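Local coordinates for uncharacterized protein ycf41 (Synechococcus elongatus PCC 6301, PDB 3KOJ) that probably binds single-stranded DNA through an OB-fold domain of the single-strand binding protein family, four copies of which make up the assembly, at residues Ser13-Ala18 with Val78-Leu83; Leu55-Trp60 with Leu101-Val106. The protein carries 1 engineered substitution. All blocks are in the same frame, centred on the assembly; numbering follows the deposited sequence.

Contact 1 (Ser13-Ala18 with Val78-Leu83)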
ATOM      1  N   SER B  13      -4.442   0.803  -4.987  1.00 17.81           N
ATOM      2  CA  SER B  13      -3.125   0.200  -4.795  1.00 15.81           C
ATOM      3  C   SER B  13      -3.250  -1.134  -4.082  1.00 15.85           C
ATOM      4  O   SER B  13      -3.536  -1.181  -2.880  1.00 15.72           O
ATOM      5  CB  SER B  13      -2.230   1.137  -3.971  1.00 19.15           C
ATOM      6  OG  SER B  13      -0.964   0.550  -3.706  1.00 18.20           O
ATOM      7  N   CYS B  14      -3.033  -2.214  -4.823  1.00 15.96           N
ATOM      8  CA  CYS B  14      -3.121  -3.552  -4.255  1.00 12.62           C
ATOM      9  C   CYS B  14      -1.783  -4.248  -4.404  1.00 18.57           C
ATOM     10  O   CYS B  14      -1.320  -4.497  -5.521  1.00 16.93           O
ATOM     11  CB  CYS B  14      -4.209  -4.359  -4.961  1.00 19.92           C
ATOM     12  SG  CYS B  14      -5.861  -3.685  -4.719  1.00 31.21           S
ATOM     13  N   ILE B  15      -1.158  -4.546  -3.271  1.00 16.36           N
ATOM     14  CA  ILE B  15       0.131  -5.211  -3.261  1.00 14.41           C
ATOM     15  C   ILE B  15      -0.033  -6.547  -2.552  1.00 14.87           C
ATOM     16  O   ILE B  15      -0.384  -6.604  -1.368  1.00 14.91           O
ATOM     17  CB  ILE B  15       1.177  -4.318  -2.579  1.00 14.58           C
ATOM     18  CG1 ILE B  15       1.241  -2.987  -3.345  1.00 19.32           C
ATOM     19  CG2 ILE B  15       2.537  -5.025  -2.556  1.00 16.01           C
ATOM     20  CD1 ILE B  15       2.224  -1.978  -2.819  1.00 29.00           C
ATOM     21  N   LEU B  16       0.224  -7.620  -3.294  1.00 13.67           N
ATOM     22  CA  LEU B  16       0.040  -8.964  -2.780  1.00 12.65           C
ATOM     23  C   LEU B  16       1.222  -9.897  -2.957  1.00 11.00           C
ATOM     24  O   LEU B  16       1.858  -9.926  -4.007  1.00 15.63           O
ATOM     25  CB  LEU B  16      -1.158  -9.625  -3.478  1.00 17.72           C
ATOM     26  CG  LEU B  16      -2.562  -9.023  -3.428  1.00 32.66           C
ATOM     27  CD1 LEU B  16      -3.400  -9.602  -4.569  1.00 33.14           C
ATOM     28  CD2 LEU B  16      -3.204  -9.323  -2.084  1.00 33.02           C
ATOM     29  N   GLN B  17       1.477 -10.682  -1.919  1.00 12.79           N
ATOM     30  CA  GLN B  17       2.521 -11.690  -1.932  1.00 12.92           C
ATOM     31  C   GLN B  17       1.728 -12.939  -2.313  1.00 15.84           C
ATOM     32  O   GLN B  17       0.754 -13.274  -1.641  1.00 15.62           O
ATOM     33  CB  GLN B  17       3.089 -11.840  -0.533  1.00 17.41           C
ATOM     34  CG  GLN B  17       4.304 -12.710  -0.413  1.00 29.77           C
ATOM     35  CD  GLN B  17       4.779 -12.762   1.019  1.00 33.52           C
ATOM     36  OE1 GLN B  17       4.709 -11.757   1.735  1.00 22.46           O
ATOM     37  NE2 GLN B  17       5.259 -13.924   1.451  1.00 35.54           N
ATOM     38  N   ALA B  18       2.128 -13.621  -3.382  1.00 16.98           N
ATOM     39  CA  ALA B  18       1.391 -14.803  -3.826  1.00 12.66           C
ATOM     40  C   ALA B  18       2.266 -15.811  -4.553  1.00 15.40           C
ATOM     41  O   ALA B  18       3.419 -15.527  -4.896  1.00 17.27           O
ATOM     42  CB  ALA B  18       0.233 -14.373  -4.736  1.00 10.67           C
ATOM     43  N   VAL B  78       5.756 -10.876  -5.435  1.00 11.63           N
ATOM     44  CA  VAL B  78       5.008  -9.769  -4.851  1.00 10.31           C
ATOM     45  C   VAL B  78       4.512  -9.013  -6.072  1.00 15.60           C
ATOM     46  O   VAL B  78       5.296  -8.673  -6.961  1.00 16.15           O
ATOM     47  CB  VAL B  78       5.861  -8.797  -4.018  1.00 13.84           C
ATOM     48  CG1 VAL B  78       4.988  -7.605  -3.595  1.00 15.18           C
ATOM     49  CG2 VAL B  78       6.399  -9.493  -2.781  1.00 19.62           C
ATOM     50  N   LEU B  79       3.213  -8.760  -6.121  1.00 12.72           N
ATOM     51  CA  LEU B  79       2.632  -8.050  -7.249  1.00  9.18           C
ATOM     52  C   LEU B  79       2.046  -6.723  -6.791  1.00 12.42           C
ATOM     53  O   LEU B  79       1.483  -6.638  -5.703  1.00 15.16           O
ATOM     54  CB  LEU B  79       1.510  -8.898  -7.872  1.00 11.17           C
ATOM     55  CG  LEU B  79       1.906 -10.300  -8.337  1.00 16.82           C
ATOM     56  CD1 LEU B  79       0.657 -11.165  -8.484  1.00 22.46           C
ATOM     57  CD2 LEU B  79       2.676 -10.211  -9.650  1.00 21.83           C
ATOM     58  N   GLU B  80       2.205  -5.692  -7.617  1.00 10.66           N
ATOM     59  CA  GLU B  80       1.630  -4.378  -7.332  1.00 10.87           C
ATOM     60  C   GLU B  80       0.732  -4.075  -8.521  1.00 14.90           C
ATOM     61  O   GLU B  80       1.173  -4.165  -9.666  1.00 14.08           O
ATOM     62  CB  GLU B  80       2.697  -3.285  -7.250  1.00 10.69           C
ATOM     63  CG  GLU B  80       2.082  -1.893  -7.035  1.00 16.98           C
ATOM     64  CD  GLU B  80       3.078  -0.758  -7.233  1.00 24.09           C
ATOM     65  OE1 GLU B  80       4.196  -1.024  -7.721  1.00 24.68           O
ATOM     66  OE2 GLU B  80       2.738   0.400  -6.912  1.00 20.38           O
ATOM     67  N   GLY B  81      -0.520  -3.712  -8.258  1.00 15.81           N
ATOM     68  CA  GLY B  81      -1.419  -3.415  -9.354  1.00 16.98           C
ATOM     69  C   GLY B  81      -2.723  -2.791  -8.904  1.00 17.24           C
ATOM     70  O   GLY B  81      -2.845  -2.327  -7.766  1.00 16.31           O
ATOM     71  N   ARG B  82      -3.698  -2.775  -9.806  1.00 13.88           N
ATOM     72  CA  ARG B  82      -5.005  -2.205  -9.513  1.00 15.36           C
ATOM     73  C   ARG B  82      -6.053  -3.303  -9.598  1.00 15.44           C
ATOM     74  O   ARG B  82      -6.029  -4.130 -10.514  1.00 18.72           O
ATOM     75  CB  ARG B  82      -5.334  -1.081 -10.510  1.00 15.75           C
ATOM     76  CG  ARG B  82      -4.390   0.124 -10.421  1.00 15.90           C
ATOM     77  CD  ARG B  82      -4.741   1.205 -11.445  1.00 18.66           C
ATOM     78  NE  ARG B  82      -6.038   1.831 -11.191  1.00 22.01           N
ATOM     79  CZ  ARG B  82      -6.234   2.883 -10.397  1.00 24.56           C
ATOM     80  NH1 ARG B  82      -5.210   3.449  -9.767  1.00 25.47           N
ATOM     81  NH2 ARG B  82      -7.459   3.371 -10.232  1.00 26.68           N
ATOM     82  N   LEU B  83      -6.960  -3.315  -8.627  1.00 14.76           N
ATOM     83  CA  LEU B  83      -8.020  -4.308  -8.586  1.00 15.44           C
ATOM     84  C   LEU B  83      -9.069  -3.975  -9.642  1.00 21.36           C
ATOM     85  O   LEU B  83      -9.448  -2.816  -9.813  1.00 18.95           O
ATOM     86  CB  LEU B  83      -8.665  -4.323  -7.200  1.00 20.12           C
ATOM     87  CG  LEU B  83      -9.700  -5.422  -6.949  1.00 26.47           C
ATOM     88  CD1 LEU B  83      -9.022  -6.790  -6.969  1.00 27.93           C
ATOM     89  CD2 LEU B  83     -10.373  -5.174  -5.607  1.00 27.46           C
TER
HETATM   90  O   HOH W   1       0.369   1.121  -6.072  1.00 20.69           O

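Contact 2 (Leu55-Trp60 with Leu101-Val106)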
ATOM      1  N   LEU B  55      -6.455 -15.799  -7.692  1.00 18.60           N
ATOM      2  CA  LEU B  55      -6.753 -14.578  -8.409  1.00 16.52           C
ATOM      3  C   LEU B  55      -6.124 -14.498  -9.789  1.00 16.00           C
ATOM      4  O   LEU B  55      -4.950 -14.822  -9.972  1.00 15.04           O
ATOM      5  CB  LEU B  55      -6.279 -13.407  -7.550  1.00 18.81           C
ATOM      6  CG  LEU B  55      -6.384 -11.967  -8.042  1.00 25.31           C
ATOM      7  CD1 LEU B  55      -7.849 -11.578  -8.216  1.00 24.85           C
ATOM      8  CD2 LEU B  55      -5.696 -11.059  -7.027  1.00 20.83           C
ATOM      9  N   LYS B  56      -6.919 -14.064 -10.758  1.00 17.16           N
ATOM     10  CA  LYS B  56      -6.420 -13.908 -12.113  1.00 19.55           C
ATOM     11  C   LYS B  56      -5.574 -12.641 -12.113  1.00 16.94           C
ATOM     12  O   LYS B  56      -5.980 -11.613 -11.577  1.00 17.70           O
ATOM     13  CB  LYS B  56      -7.576 -13.760 -13.099  1.00 21.24           C
ATOM     14  CG  LYS B  56      -7.126 -13.512 -14.532  1.00 26.87           C
ATOM     15  CD  LYS B  56      -8.316 -13.383 -15.467  1.00 38.86           C
ATOM     16  CE  LYS B  56      -7.884 -13.040 -16.884  1.00 48.80           C
ATOM     17  NZ  LYS B  56      -9.056 -12.912 -17.798  1.00 54.14           N
ATOM     18  N   VAL B  57      -4.396 -12.725 -12.715  1.00 14.80           N
ATOM     19  CA  VAL B  57      -3.478 -11.595 -12.778  1.00 14.74           C
ATOM     20  C   VAL B  57      -3.168 -11.302 -14.240  1.00 18.35           C
ATOM     21  O   VAL B  57      -2.869 -12.213 -15.007  1.00 17.85           O
ATOM     22  CB  VAL B  57      -2.182 -11.933 -12.011  1.00 21.24           C
ATOM     23  CG1 VAL B  57      -1.149 -10.850 -12.203  1.00 21.14           C
ATOM     24  CG2 VAL B  57      -2.502 -12.112 -10.533  1.00 22.82           C
ATOM     25  N   VAL B  58      -3.249 -10.033 -14.626  1.00 17.35           N
ATOM     26  CA  VAL B  58      -2.995  -9.644 -16.008  1.00 17.81           C
ATOM     27  C   VAL B  58      -2.007  -8.487 -16.116  1.00 18.56           C
ATOM     28  O   VAL B  58      -2.117  -7.495 -15.398  1.00 16.23           O
ATOM     29  CB  VAL B  58      -4.305  -9.227 -16.708  1.00 18.67           C
ATOM     30  CG1 VAL B  58      -4.036  -8.908 -18.177  1.00 20.76           C
ATOM     31  CG2 VAL B  58      -5.345 -10.338 -16.567  1.00 19.53           C
ATOM     32  N   GLY B  59      -1.046  -8.627 -17.022  1.00 18.48           N
ATOM     33  CA  GLY B  59      -0.056  -7.587 -17.231  1.00 22.00           C
ATOM     34  C   GLY B  59      -0.030  -7.154 -18.687  1.00 20.91           C
ATOM     35  O   GLY B  59      -0.164  -7.985 -19.589  1.00 20.90           O
ATOM     36  N   TRP B  60       0.139  -5.856 -18.924  1.00 20.30           N
ATOM     37  CA  TRP B  60       0.176  -5.336 -20.287  1.00 24.17           C
ATOM     38  C   TRP B  60       1.527  -4.708 -20.608  1.00 26.46           C
ATOM     39  O   TRP B  60       2.201  -4.172 -19.730  1.00 29.85           O
ATOM     40  CB  TRP B  60      -0.919  -4.286 -20.493  1.00 23.67           C
ATOM     41  CG  TRP B  60      -2.307  -4.774 -20.240  1.00 24.94           C
ATOM     42  CD1 TRP B  60      -2.855  -5.109 -19.034  1.00 28.22           C
ATOM     43  CD2 TRP B  60      -3.333  -4.983 -21.220  1.00 27.01           C
ATOM     44  NE1 TRP B  60      -4.158  -5.512 -19.202  1.00 31.38           N
ATOM     45  CE2 TRP B  60      -4.477  -5.443 -20.531  1.00 30.53           C
ATOM     46  CE3 TRP B  60      -3.396  -4.823 -22.609  1.00 36.53           C
ATOM     47  CZ2 TRP B  60      -5.674  -5.750 -21.192  1.00 38.50           C
ATOM     48  CZ3 TRP B  60      -4.587  -5.129 -23.263  1.00 43.32           C
ATOM     49  CH2 TRP B  60      -5.710  -5.585 -22.551  1.00 39.89           C
ATOM     50  N   LEU B 101      -6.339  -8.732 -10.959  1.00 18.34           N
ATOM     51  CA  LEU B 101      -5.378  -7.709 -10.586  1.00 15.72           C
ATOM     52  C   LEU B 101      -4.626  -7.325 -11.846  1.00 20.56           C
ATOM     53  O   LEU B 101      -3.984  -8.171 -12.473  1.00 19.02           O
ATOM     54  CB  LEU B 101      -4.388  -8.261  -9.555  1.00 16.70           C
ATOM     55  CG  LEU B 101      -3.305  -7.295  -9.056  1.00 19.75           C
ATOM     56  CD1 LEU B 101      -3.935  -6.235  -8.163  1.00 18.12           C
ATOM     57  CD2 LEU B 101      -2.238  -8.067  -8.291  1.00 18.65           C
ATOM     58  N   THR B 102      -4.731  -6.061 -12.239  1.00 15.27           N
ATOM     59  CA  THR B 102      -4.010  -5.587 -13.410  1.00 13.38           C
ATOM     60  C   THR B 102      -2.678  -5.109 -12.844  1.00 17.74           C
ATOM     61  O   THR B 102      -2.597  -4.070 -12.191  1.00 16.65           O
ATOM     62  CB  THR B 102      -4.749  -4.435 -14.089  1.00 22.56           C
ATOM     63  OG1 THR B 102      -6.087  -4.850 -14.390  1.00 23.95           O
ATOM     64  CG2 THR B 102      -4.044  -4.052 -15.380  1.00 25.92           C
ATOM     65  N   VAL B 103      -1.641  -5.895 -13.092  1.00 16.32           N
ATOM     66  CA  VAL B 103      -0.312  -5.624 -12.567  1.00 14.56           C
ATOM     67  C   VAL B 103       0.472  -4.475 -13.180  1.00 21.30           C
ATOM     68  O   VAL B 103       0.495  -4.297 -14.396  1.00 23.39           O
ATOM     69  CB  VAL B 103       0.549  -6.905 -12.655  1.00 27.96           C
ATOM     70  CG1 VAL B 103       1.984  -6.618 -12.227  1.00 29.54           C
ATOM     71  CG2 VAL B 103      -0.055  -7.971 -11.772  1.00 35.77           C
ATOM     72  N   THR B 104       1.127  -3.705 -12.314  1.00 19.64           N
ATOM     73  CA  THR B 104       1.963  -2.587 -12.738  1.00 22.07           C
ATOM     74  C   THR B 104       3.422  -3.020 -12.599  1.00 17.81           C
ATOM     75  O   THR B 104       4.248  -2.765 -13.474  1.00 20.03           O
ATOM     76  CB  THR B 104       1.756  -1.345 -11.841  1.00 25.41           C
ATOM     77  OG1 THR B 104       0.369  -0.989 -11.819  1.00 38.00           O
ATOM     78  CG2 THR B 104       2.568  -0.172 -12.366  1.00 32.68           C
ATOM     79  N   ARG B 105       3.727  -3.681 -11.483  1.00 16.19           N
ATOM     80  CA  ARG B 105       5.080  -4.140 -11.199  1.00 15.89           C
ATOM     81  C   ARG B 105       5.066  -5.476 -10.476  1.00 17.56           C
ATOM     82  O   ARG B 105       4.097  -5.813  -9.802  1.00 16.56           O
ATOM     83  CB  ARG B 105       5.811  -3.125 -10.311  1.00 18.37           C
ATOM     84  CG  ARG B 105       5.915  -1.738 -10.907  1.00 24.90           C
ATOM     85  CD  ARG B 105       6.601  -0.771  -9.952  1.00 24.87           C
ATOM     86  NE  ARG B 105       6.692   0.560 -10.542  1.00 28.67           N
ATOM     87  CZ  ARG B 105       5.752   1.493 -10.450  1.00 30.81           C
ATOM     88  NH1 ARG B 105       4.632   1.256  -9.774  1.00 31.04           N
ATOM     89  NH2 ARG B 105       5.927   2.662 -11.050  1.00 37.73           N
ATOM     90  N   VAL B 106       6.162  -6.218 -10.603  1.00 16.45           N
ATOM     91  CA  VAL B 106       6.301  -7.511  -9.950  1.00 16.35           C
ATOM     92  C   VAL B 106       7.714  -7.672  -9.399  1.00 19.02           C
ATOM     93  O   VAL B 106       8.687  -7.242 -10.020  1.00 19.64           O
ATOM     94  CB  VAL B 106       6.007  -8.678 -10.941  1.00 22.96           C
ATOM     95  CG1 VAL B 106       6.821  -8.498 -12.217  1.00 27.84           C
ATOM     96  CG2 VAL B 106       6.338 -10.023 -10.292  1.00 19.54           C
TER
HETATM   97  O   HOH W   2      -0.292  -3.891 -16.957  1.00 27.45           O

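Contact 1 (Ser13-Ala18 with Val78-Leu83)
Val78-Leu83 runs antiparallel to Ser13-Ala18, their axes at 162°, and the pairing joins the first and fourth strands of an OB-fold barrel. Val78 opens the walk: its CG1, anti to the backbone N (chi1 174°), reaches over to Ile15 CG2 at 3.7 Å. Both are beta-branched residues, well suited to an extended strand, and they lie on the face turned toward other subunits. Leu79 points the other way, into the barrel, among Met39, Val41 and Val57. Its backbone is held at both polar atoms, N giving to Leu16 O (2.8 Å) and O taking Leu16 N (2.9 Å), so no main-chain polarity is left bare amid apolar side chains. Glu80 returns to the outer face beside Ile15, the two side chains pointing the same way with Ile15 CG1 3.9 Å from Glu80 CG. Hydrocarbon thus lines the extended stem of Glu80, while OE1 makes a salt bridge to Arg105 and OE2 accepts from a water (2.6 Å) that also bonds Ser13 OG. Replacing Ile15 with an alanine would probably leave Val78 CG1 and the Glu80 stem without their apolar neighbour and open a gap against Ile15 of the fourth subunit. Gly81 forms the next reciprocal pair, its N and O bonding Cys14 O and N; with no side chain of its own, it adds nothing to the inner face beside Cys14. Leu83 ends the walk, back on the side of Cys14, with its CB 3.8 Å from Cys14 SG.

Contact 2 (Leu55-Trp60 with Leu101-Val106)
Val57 and Val58 lie beside Leu101 and Thr102 in parallel register, the short strands 4.7 Å apart at closest and inclined at 31°, the pairing by which the third and fifth strands close an OB barrel. The hydrogen bonds alternate as parallel strands require: Leu101 N gives to Lys56 O, Val58 N to Leu101 O in a nearly straight bond of 2.9 Å (172° at the hydrogen), and Val103 N to Val58 O at 2.8 Å. Further on the strands part, and a water bridges them, accepting from Trp60 N and donating to Val103 O at 2.7 Å. Inside the barrel, Leu55 and Leu101 cross at about a right angle, Leu55 bringing its CD2 branch to Leu101 CB (4.0 Å). Val57 and Val103 add compact branched side chains to the same apolar interior, where Gly59 brings no bulk. The opposite face is more polar and more open. There Thr102 holds CG2 anti to its backbone N, which turns the methyl group toward Trp60 CD1 at 4.0 Å, a slanting approach to an exposed indole; threonine supplies both that methyl and a hydroxyl suited to a partly exposed strand. Around the contact, strand 35-43 flanks Leu55-Trp60 on its other edge, Leu79 of strand 76-84 packs on Val57 and Leu101, and helix 62-70 caps the barrel end, Val63 against Val103 and Leu67 against Val106.

Both contacts are buried strand pairings in one barrel, but contact 1 is antiparallel and lies nearer the subunit interfaces, whereas contact 2 is parallel and close to the centre of the chain. Strand 76-84 ties them together: Arg82 O probably accepts a hydrogen bond from Thr102 N, and Glu80 O one from Thr104 N, where Thr104 and Arg105 form a classic beta bulge opposite Glu80 and the chain turns its corner. Inside, Leu16 CD1 meets Leu55 CD2 at 3.7 Å, so the two share one apolar core. Their outer faces differ: that of contact 1 is largely packed against other copies of the protein, while contact 2 meets the third subunit chiefly through Thr104 and Arg105 and bears an exposed tryptophan at Trp60.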